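Local coordinates for protein cytochrome c (Rhodothermus marinus, PDB 3CP5) that binds a single covalently attached heme c and probably serves as an electron carrier, at residues His86-Met89 against Lys90-Gln94. Numbering follows the deposited sequence.
Sequences HPVM and KQLVQ. With HEC (heme c), chain C.
V88 and M89 meet L92 within the first turns of helix 87-96, a local contact at a capped helix start, with one face of the helix laid against the heme propionates. Four i to i+4 backbone bonds build these turns, from K90 N to H86 O (3.0 Å) through to V93 N to M89 O. H86 is the N-cap: its ND1 accepts from V88 N at 3.2 Å, with the donor close to the imidazole plane. The far nitrogen of that ring, NE2, is hydrogen-bonded to P10 O, so both ring nitrogens are engaged, and Y71 packs against the ring edge-to-face. One turn on, L92 CD1 lies 4.3 Å from V88 CG1 and 4.4 Å from M89 SD, and the same methyl reaches the propionate carbon CGA of the heme at 3.4 Å. The M89 chain folds back twice beyond CB (chi2 -69°, chi3 -80°), which brings its thioether to the heme edge and sets CE 3.9 Å from heme CBD. V93 adds to this side, its CG2 3.4 Å from CGD of the second propionate. K90 runs extended away from the heme. Together these make an N-capped alpha-helix whose apolar face lines the propionate edge of a cytochrome c heme pocket.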
loop_
_atom_site.group_PDB
_atom_site.type_symbol
_atom_site.label_atom_id
_atom_site.label_comp_id
_atom_site.label_asym_id
_atom_site.label_seq_id
_atom_site.Cartn_x
_atom_site.Cartn_y
_atom_site.Cartn_z
ATOM N N HIS A 86 13.799 -4.013 -0.543
ATOM C CA HIS A 86 13.067 -4.447 0.644
ATOM C C HIS A 86 12.819 -5.941 0.565
ATOM O O HIS A 86 12.212 -6.399 -0.389
ATOM C CB HIS A 86 11.744 -3.702 0.793
ATOM C CG HIS A 86 11.228 -3.791 2.202
ATOM N ND1 HIS A 86 10.725 -4.960 2.732
ATOM C CD2 HIS A 86 11.230 -2.841 3.168
ATOM C CE1 HIS A 86 10.394 -4.718 4.002
ATOM N NE2 HIS A 86 10.691 -3.445 4.283
ATOM N N PRO A 87 13.284 -6.731 1.524
ATOM C CA PRO A 87 13.155 -8.193 1.440
ATOM C C PRO A 87 11.740 -8.729 1.343
ATOM O O PRO A 87 11.550 -9.771 0.715
ATOM C CB PRO A 87 13.756 -8.732 2.747
ATOM C CG PRO A 87 13.959 -7.557 3.586
ATOM C CD PRO A 87 13.990 -6.344 2.739
ATOM N N VAL A 88 10.758 -8.039 1.916
ATOM C CA VAL A 88 9.412 -8.565 1.829
ATOM C C VAL A 88 8.869 -8.458 0.408
ATOM O O VAL A 88 8.260 -9.389 -0.113
ATOM C CB VAL A 88 8.527 -7.790 2.805
ATOM C CG1 VAL A 88 7.100 -8.191 2.636
ATOM C CG2 VAL A 88 9.046 -8.063 4.231
ATOM N N MET A 89 9.104 -7.300 -0.242
ATOM C CA MET A 89 8.683 -7.127 -1.640
ATOM C C MET A 89 9.461 -8.046 -2.567
ATOM O O MET A 89 8.928 -8.582 -3.544
ATOM C CB MET A 89 8.786 -5.673 -2.120
ATOM C CG MET A 89 7.637 -4.790 -1.717
ATOM S SD MET A 89 6.095 -5.193 -2.549
ATOM C CE MET A 89 6.198 -4.447 -4.160
ATOM N N LYS A 90 10.740 -8.226 -2.287
ATOM C CA LYS A 90 11.501 -9.150 -3.158
ATOM C C LYS A 90 10.921 -10.551 -3.061
ATOM O O LYS A 90 10.747 -11.237 -4.080
ATOM C CB LYS A 90 12.994 -9.045 -2.834
ATOM C CG LYS A 90 13.909 -9.506 -3.916
ATOM C CD LYS A 90 15.387 -9.416 -3.553
ATOM C CE LYS A 90 16.217 -10.419 -4.358
ATOM N NZ LYS A 90 17.646 -10.044 -4.537
ATOM N N GLN A 91 10.584 -11.058 -1.877
ATOM C CA GLN A 91 9.958 -12.381 -1.757
ATOM C C GLN A 91 8.640 -12.425 -2.512
ATOM O O GLN A 91 8.298 -13.467 -3.126
ATOM C CB GLN A 91 9.746 -12.793 -0.293
ATOM C CG GLN A 91 9.175 -14.207 -0.118
ATOM C CD GLN A 91 7.701 -14.489 -0.203
ATOM O OE1 GLN A 91 7.255 -15.496 -0.799
ATOM N NE2 GLN A 91 6.916 -13.553 0.310
ATOM N N LEU A 92 7.837 -11.400 -2.399
ATOM C CA LEU A 92 6.547 -11.396 -3.116
ATOM C C LEU A 92 6.724 -11.430 -4.615
ATOM O O LEU A 92 5.877 -12.059 -5.290
ATOM C CB LEU A 92 5.741 -10.203 -2.609
ATOM C CG LEU A 92 5.206 -10.243 -1.174
ATOM C CD1 LEU A 92 4.614 -8.907 -0.775
ATOM C CD2 LEU A 92 4.067 -11.259 -1.079
ATOM N N VAL A 93 7.752 -10.768 -5.151
ATOM C CA VAL A 93 7.984 -10.907 -6.596
ATOM C C VAL A 93 8.305 -12.347 -6.937
ATOM O O VAL A 93 7.846 -12.865 -7.974
ATOM C CB VAL A 93 9.121 -9.976 -7.082
ATOM C CG1 VAL A 93 9.515 -10.301 -8.502
ATOM C CG2 VAL A 93 8.709 -8.522 -6.999
ATOM N N GLN A 94 9.112 -13.055 -6.126
ATOM C CA GLN A 94 9.382 -14.460 -6.378
ATOM C C GLN A 94 8.077 -15.237 -6.350
ATOM O O GLN A 94 7.857 -16.167 -7.162
ATOM C CB GLN A 94 10.361 -14.965 -5.304
ATOM C CG GLN A 94 10.629 -16.462 -5.337
ATOM C CD GLN A 94 11.538 -16.842 -4.163
ATOM O OE1 GLN A 94 11.136 -16.711 -3.011
ATOM N NE2 GLN A 94 12.727 -17.252 -4.536
HETATM FE FE HEC C . 0.299 -3.915 -5.709
HETATM C CHA HEC C . 2.244 -6.046 -3.874
HETATM C CHB HEC C . -0.523 -2.191 -2.886
HETATM C CHC HEC C . -1.351 -1.606 -7.637
HETATM C CHD HEC C . 0.628 -5.934 -8.407
HETATM N NA HEC C . 0.750 -4.106 -3.784
HETATM C C1A HEC C . 1.623 -5.015 -3.183
HETATM C C2A HEC C . 1.780 -4.677 -1.789
HETATM C C3A HEC C . 0.992 -3.630 -1.507
HETATM C C4A HEC C . 0.370 -3.256 -2.770
HETATM C CMA HEC C . 0.775 -2.923 -0.151
HETATM C CAA HEC C . 2.560 -5.493 -0.731
HETATM C CBA HEC C . 1.695 -6.530 -0.011
HETATM C CGA HEC C . 2.383 -7.165 1.174
HETATM O O1A HEC C . 1.841 -8.205 1.674
HETATM O O2A HEC C . 3.415 -6.620 1.648
HETATM N NB HEC C . -0.779 -2.269 -5.358
HETATM C C1B HEC C . -1.105 -1.799 -4.100
HETATM C C2B HEC C . -1.938 -0.632 -4.235
HETATM C C3B HEC C . -2.126 -0.386 -5.564
HETATM C C4B HEC C . -1.391 -1.423 -6.260
HETATM C CMB HEC C . -2.503 0.134 -3.013
HETATM C CAB HEC C . -2.799 0.836 -6.220
HETATM C CBB HEC C . -2.233 2.078 -5.851
HETATM N NC HEC C . -0.186 -3.759 -7.640
HETATM C C1C HEC C . -0.843 -2.714 -8.290
HETATM C C2C HEC C . -1.002 -3.007 -9.700
HETATM C C3C HEC C . -0.459 -4.213 -9.929
HETATM C C4C HEC C . -0.006 -4.708 -8.650
HETATM C CMC HEC C . -1.874 -2.159 -10.617
HETATM C CAC HEC C . -0.568 -5.102 -11.205
HETATM C CBC HEC C . -0.032 -4.482 -12.367
HETATM N ND HEC C . 1.262 -5.632 -6.051
HETATM C C1D HEC C . 1.259 -6.332 -7.251
HETATM C C2D HEC C . 2.041 -7.561 -7.092
HETATM C C3D HEC C . 2.572 -7.519 -5.864
HETATM C C4D HEC C . 2.015 -6.360 -5.196
HETATM C CMD HEC C . 2.230 -8.553 -8.271
HETATM C CAD HEC C . 3.585 -8.471 -5.201
HETATM C CBD HEC C . 5.020 -7.928 -5.408
HETATM C CGD HEC C . 5.336 -7.893 -6.886
HETATM O O1D HEC C . 5.594 -6.783 -7.435
HETATM O O2D HEC C . 5.294 -9.035 -7.482
#